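Local coordinates for protein tRNA (guanine-N(1)-)-methyltransferase (Corynebacterium diphtheriae, PDB 7KFF) that probably methylates N1 of guanosine 37 in tRNA with S-adenosylmethionine as methyl donor, releasing S-adenosyl-L-homocysteine, at residues A[148-157]-A[206-214]. Numbering follows the deposited sequence.
Sequences FTQEDARAWS and IAEAVVRLI
I206 places CG1 over the centre of the F148 ring, a CH-pi contact with the carbon 4.0 Å from the centroid and 8° off the ring normal. A209 meets the same ring at its edge, A209 CB lying 3.7 Å from F148 CZ; a methyl is small enough to fit there and against A153 CB as well. The small side chain of A153 is consistent with the close approach, 8.4 Å between the axes of 150-156 and 206-211 (part of helix 200-211), crossing at -65°.

V210 can be followed outward from CB, where it forks. CG1, anti to the backbone N (chi1 171°), points to S157, 3.7 Å from S157 N, while CG2, beside the backbone N, turns to W156 CB at 4.0 Å and A153 CA. Beta-branching suits a residue that must fill two directions at once. Both helices pack on the parallel sheet of the knotted SPOUT methyltransferase domain: W156 and I206 share L139 of strand 137-141. Farther along, L213's long branched chain carries CD1 to within 3.7 Å of A153 O. A water accepts from Q150 NE2 and R212 NH1 and donates to A209 O, while Q150 OE1 accepts from V195 N of the second subunit and R212 NH2 forms a salt bridge with D227 OD1.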
ATOM      1  N   PHE A 148       6.005  -2.812   6.317  1.00 13.46           N
ATOM      2  CA  PHE A 148       5.342  -4.081   6.039  1.00 12.72           C
ATOM      3  C   PHE A 148       6.163  -4.876   5.029  1.00 13.53           C
ATOM      4  O   PHE A 148       6.528  -4.364   3.960  1.00 15.47           O
ATOM      5  CB  PHE A 148       3.952  -3.782   5.451  1.00 13.05           C
ATOM      6  CG  PHE A 148       3.085  -4.996   5.215  1.00 12.47           C
ATOM      7  CD1 PHE A 148       2.982  -6.011   6.163  1.00 13.28           C
ATOM      8  CD2 PHE A 148       2.354  -5.113   4.038  1.00 12.69           C
ATOM      9  CE1 PHE A 148       2.179  -7.097   5.949  1.00 13.00           C
ATOM     10  CE2 PHE A 148       1.552  -6.215   3.828  1.00 13.90           C
ATOM     11  CZ  PHE A 148       1.467  -7.194   4.768  1.00 12.89           C
ATOM     12  N   THR A 149       6.425  -6.141   5.350  1.00 14.11           N
ATOM     13  CA  THR A 149       7.214  -7.021   4.500  1.00 14.62           C
ATOM     14  C   THR A 149       6.437  -8.305   4.247  1.00 14.36           C
ATOM     15  O   THR A 149       5.469  -8.640   4.936  1.00 14.02           O
ATOM     16  CB  THR A 149       8.558  -7.393   5.151  1.00 17.02           C
ATOM     17  OG1 THR A 149       8.281  -8.212   6.290  1.00 17.84           O
ATOM     18  CG2 THR A 149       9.379  -6.171   5.525  1.00 17.61           C
ATOM     19  N   GLN A 150       6.889  -9.051   3.251  1.00 14.74           N
ATOM     20  CA  GLN A 150       6.281 -10.349   2.986  1.00 14.18           C
ATOM     21  C   GLN A 150       6.480 -11.297   4.163  1.00 14.26           C
ATOM     22  O   GLN A 150       5.636 -12.163   4.414  1.00 14.60           O
ATOM     23  CB  GLN A 150       6.803 -10.952   1.685  1.00 14.46           C
ATOM     24  CG  GLN A 150       6.012 -12.147   1.199  1.00 13.94           C
ATOM     25  CD  GLN A 150       4.575 -11.820   0.848  1.00 14.82           C
ATOM     26  OE1 GLN A 150       4.237 -10.665   0.553  1.00 16.04           O
ATOM     27  NE2 GLN A 150       3.704 -12.821   0.929  1.00 16.26           N
ATOM     28  N   GLU A 151       7.590 -11.164   4.885  0.50 14.05           N
ATOM     29  CA  GLU A 151       7.775 -11.958   6.093  0.50 14.92           C
ATOM     30  C   GLU A 151       6.704 -11.639   7.131  0.50 14.74           C
ATOM     31  O   GLU A 151       6.184 -12.548   7.791  0.50 14.85           O
ATOM     32  CB  GLU A 151       9.164 -11.694   6.668  0.50 17.94           C
ATOM     33  CG  GLU A 151       9.540 -12.548   7.861  0.50 24.48           C
ATOM     34  CD  GLU A 151      11.007 -12.414   8.226  0.50 32.50           C
ATOM     35  OE1 GLU A 151      11.395 -11.354   8.755  0.50 34.66           O
ATOM     36  OE2 GLU A 151      11.773 -13.369   7.971  0.50 35.19           O
ATOM     37  N   ASP A 152       6.373 -10.356   7.304  1.00 14.41           N
ATOM     38  CA  ASP A 152       5.260  -9.997   8.180  1.00 14.26           C
ATOM     39  C   ASP A 152       3.980 -10.683   7.719  1.00 13.30           C
ATOM     40  O   ASP A 152       3.213 -11.208   8.532  1.00 14.23           O
ATOM     41  CB  ASP A 152       4.984  -8.488   8.153  1.00 13.91           C
ATOM     42  CG  ASP A 152       6.028  -7.637   8.832  1.00 15.85           C
ATOM     43  OD1 ASP A 152       6.656  -8.068   9.814  1.00 17.26           O
ATOM     44  OD2 ASP A 152       6.178  -6.486   8.354  1.00 15.68           O
ATOM     45  N   ALA A 153       3.724 -10.674   6.401  1.00 12.95           N
ATOM     46  CA  ALA A 153       2.496 -11.279   5.901  1.00 13.38           C
ATOM     47  C   ALA A 153       2.438 -12.757   6.256  1.00 13.82           C
ATOM     48  O   ALA A 153       1.402 -13.267   6.699  1.00 14.51           O
ATOM     49  CB  ALA A 153       2.375 -11.066   4.393  1.00 14.51           C
ATOM     50  N   ARG A 154       3.558 -13.460   6.100  1.00 13.83           N
ATOM     51  CA  ARG A 154       3.596 -14.875   6.464  1.00 14.21           C
ATOM     52  C   ARG A 154       3.346 -15.050   7.951  1.00 14.63           C
ATOM     53  O   ARG A 154       2.555 -15.898   8.356  1.00 14.72           O
ATOM     54  CB  ARG A 154       4.936 -15.513   6.076  1.00 15.73           C
ATOM     55  CG  ARG A 154       5.134 -15.661   4.583  1.00 15.71           C
ATOM     56  CD  ARG A 154       6.264 -16.598   4.244  1.00 16.18           C
ATOM     57  NE  ARG A 154       7.585 -16.076   4.587  1.00 16.69           N
ATOM     58  CZ  ARG A 154       8.280 -15.234   3.819  1.00 17.97           C
ATOM     59  NH1 ARG A 154       7.773 -14.808   2.673  1.00 18.84           N
ATOM     60  NH2 ARG A 154       9.464 -14.803   4.222  1.00 20.80           N
ATOM     61  N   ALA A 155       4.057 -14.289   8.783  1.00 14.69           N
ATOM     62  CA  ALA A 155       3.843 -14.387  10.226  1.00 14.77           C
ATOM     63  C   ALA A 155       2.374 -14.165  10.583  1.00 14.31           C
ATOM     64  O   ALA A 155       1.770 -14.942  11.335  1.00 15.32           O
ATOM     65  CB  ALA A 155       4.714 -13.369  10.965  1.00 15.59           C
ATOM     66  N   TRP A 156       1.789 -13.092  10.058  1.00 13.36           N
ATOM     67  CA  TRP A 156       0.453 -12.698  10.482  1.00 13.71           C
ATOM     68  C   TRP A 156      -0.625 -13.622   9.926  1.00 13.76           C
ATOM     69  O   TRP A 156      -1.719 -13.669  10.490  1.00 14.67           O
ATOM     70  CB  TRP A 156       0.191 -11.240  10.131  1.00 13.43           C
ATOM     71  CG  TRP A 156       1.167 -10.318  10.830  1.00 13.55           C
ATOM     72  CD1 TRP A 156       1.944 -10.618  11.918  1.00 14.93           C
ATOM     73  CD2 TRP A 156       1.504  -8.974  10.458  1.00 13.61           C
ATOM     74  NE1 TRP A 156       2.729  -9.532  12.258  1.00 15.31           N
ATOM     75  CE2 TRP A 156       2.482  -8.519  11.367  1.00 14.67           C
ATOM     76  CE3 TRP A 156       1.056  -8.105   9.458  1.00 13.70           C
ATOM     77  CZ2 TRP A 156       3.036  -7.250  11.286  1.00 15.56           C
ATOM     78  CZ3 TRP A 156       1.604  -6.834   9.385  1.00 14.21           C
ATOM     79  CH2 TRP A 156       2.597  -6.426  10.290  1.00 14.77           C
ATOM     80  N   SER A 157      -0.337 -14.369   8.854  1.00 13.37           N
ATOM     81  CA  SER A 157      -1.296 -15.355   8.365  1.00 14.70           C
ATOM     82  C   SER A 157      -1.591 -16.426   9.406  1.00 14.96           C
ATOM     83  O   SER A 157      -2.600 -17.136   9.278  1.00 17.03           O
ATOM     84  CB  SER A 157      -0.808 -15.999   7.052  1.00 14.83           C
ATOM     85  OG  SER A 157       0.278 -16.876   7.236  1.00 15.45           O
ATOM     86  N   ILE A 206      -2.873  -4.737   3.908  1.00 12.06           N
ATOM     87  CA  ILE A 206      -2.357  -5.788   4.780  1.00 11.88           C
ATOM     88  C   ILE A 206      -3.282  -6.999   4.755  1.00 12.58           C
ATOM     89  O   ILE A 206      -2.832  -8.152   4.696  1.00 12.64           O
ATOM     90  CB  ILE A 206      -2.142  -5.233   6.197  1.00 12.94           C
ATOM     91  CG1 ILE A 206      -1.008  -4.199   6.206  1.00 13.14           C
ATOM     92  CG2 ILE A 206      -1.849  -6.362   7.160  1.00 14.22           C
ATOM     93  CD1 ILE A 206      -0.964  -3.324   7.458  1.00 15.28           C
ATOM     94  N   ALA A 207      -4.590  -6.752   4.765  1.00 12.66           N
ATOM     95  CA  ALA A 207      -5.545  -7.849   4.723  1.00 13.43           C
ATOM     96  C   ALA A 207      -5.383  -8.691   3.465  1.00 12.93           C
ATOM     97  O   ALA A 207      -5.429  -9.924   3.539  1.00 13.49           O
ATOM     98  CB  ALA A 207      -6.965  -7.321   4.877  1.00 14.17           C
ATOM     99  N   GLU A 208      -5.214  -8.054   2.306  1.00 13.16           N
ATOM    100  CA  GLU A 208      -5.018  -8.839   1.089  1.00 13.31           C
ATOM    101  C   GLU A 208      -3.782  -9.720   1.205  1.00 12.32           C
ATOM    102  O   GLU A 208      -3.819 -10.912   0.873  1.00 13.43           O
ATOM    103  CB  GLU A 208      -4.882  -7.936  -0.141  1.00 13.85           C
ATOM    104  CG  GLU A 208      -6.164  -7.351  -0.650  1.00 13.46           C
ATOM    105  CD  GLU A 208      -6.192  -7.112  -2.152  1.00 13.44           C
ATOM    106  OE1 GLU A 208      -5.162  -7.311  -2.855  1.00 13.78           O
ATOM    107  OE2 GLU A 208      -7.270  -6.710  -2.623  1.00 14.94           O
ATOM    108  N   ALA A 209      -2.664  -9.138   1.639  1.00 12.59           N
ATOM    109  CA  ALA A 209      -1.398  -9.855   1.665  1.00 12.78           C
ATOM    110  C   ALA A 209      -1.399 -10.982   2.682  1.00 13.26           C
ATOM    111  O   ALA A 209      -0.758 -12.016   2.465  1.00 13.88           O
ATOM    112  CB  ALA A 209      -0.259  -8.885   1.935  1.00 13.42           C
ATOM    113  N   VAL A 210      -2.105 -10.803   3.795  1.00 13.42           N
ATOM    114  CA  VAL A 210      -2.185 -11.825   4.837  1.00 13.08           C
ATOM    115  C   VAL A 210      -3.195 -12.906   4.477  1.00 14.23           C
ATOM    116  O   VAL A 210      -2.891 -14.100   4.557  1.00 14.47           O
ATOM    117  CB  VAL A 210      -2.536 -11.159   6.181  1.00 13.86           C
ATOM    118  CG1 VAL A 210      -2.842 -12.191   7.253  1.00 14.85           C
ATOM    119  CG2 VAL A 210      -1.384 -10.245   6.615  1.00 14.15           C
ATOM    120  N   VAL A 211      -4.418 -12.511   4.115  1.00 14.27           N
ATOM    121  CA  VAL A 211      -5.475 -13.505   3.934  1.00 14.87           C
ATOM    122  C   VAL A 211      -5.186 -14.406   2.746  1.00 14.23           C
ATOM    123  O   VAL A 211      -5.570 -15.581   2.755  1.00 15.99           O
ATOM    124  CB  VAL A 211      -6.852 -12.812   3.861  1.00 16.22           C
ATOM    125  CG1 VAL A 211      -7.940 -13.808   3.481  1.00 18.28           C
ATOM    126  CG2 VAL A 211      -7.177 -12.110   5.197  1.00 16.87           C
ATOM    127  N   ARG A 212      -4.515 -13.898   1.718  1.00 14.30           N
ATOM    128  CA  ARG A 212      -4.214 -14.760   0.581  1.00 15.43           C
ATOM    129  C   ARG A 212      -3.266 -15.901   0.938  1.00 15.58           C
ATOM    130  O   ARG A 212      -3.133 -16.837   0.143  1.00 17.88           O
ATOM    131  CB  ARG A 212      -3.661 -13.977  -0.598  1.00 16.06           C
ATOM    132  CG  ARG A 212      -2.280 -13.437  -0.392  1.00 16.27           C
ATOM    133  CD  ARG A 212      -1.778 -12.632  -1.594  1.00 17.82           C
ATOM    134  NE  ARG A 212      -1.415 -13.411  -2.778  1.00 18.11           N
ATOM    135  CZ  ARG A 212      -0.252 -14.037  -2.954  1.00 17.95           C
ATOM    136  NH1 ARG A 212       0.669 -14.039  -2.016  1.00 17.03           N
ATOM    137  NH2 ARG A 212      -0.019 -14.668  -4.085  1.00 21.05           N
ATOM    138  N   LEU A 213      -2.620 -15.854   2.093  1.00 15.15           N
ATOM    139  CA  LEU A 213      -1.743 -16.921   2.560  1.00 15.35           C
ATOM    140  C   LEU A 213      -2.467 -17.950   3.422  1.00 17.16           C
ATOM    141  O   LEU A 213      -1.838 -18.923   3.865  1.00 20.72           O
ATOM    142  CB  LEU A 213      -0.553 -16.330   3.309  1.00 15.31           C
ATOM    143  CG  LEU A 213       0.285 -15.373   2.496  1.00 15.54           C
ATOM    144  CD1 LEU A 213       1.376 -14.767   3.351  1.00 16.06           C
ATOM    145  CD2 LEU A 213       0.871 -16.021   1.237  1.00 17.72           C
ATOM    146  N   ILE A 214      -3.761 -17.772   3.661  1.00 17.46           N
ATOM    147  CA  ILE A 214      -4.544 -18.780   4.380  1.00 18.83           C
ATOM    148  C   ILE A 214      -4.915 -19.887   3.401  1.00 20.61           C
ATOM    149  O   ILE A 214      -5.515 -19.597   2.351  1.00 20.46           O
ATOM    150  CB  ILE A 214      -5.801 -18.147   4.986  1.00 20.00           C
ATOM    151  CG1 ILE A 214      -5.411 -17.069   5.998  1.00 20.74           C
ATOM    152  CG2 ILE A 214      -6.693 -19.217   5.620  1.00 21.26           C
ATOM    153  CD1 ILE A 214      -6.575 -16.363   6.622  1.00 22.60           C
TER
HETATM  154  O   HOH W   1       0.903 -12.231   0.282  1.00 14.21           O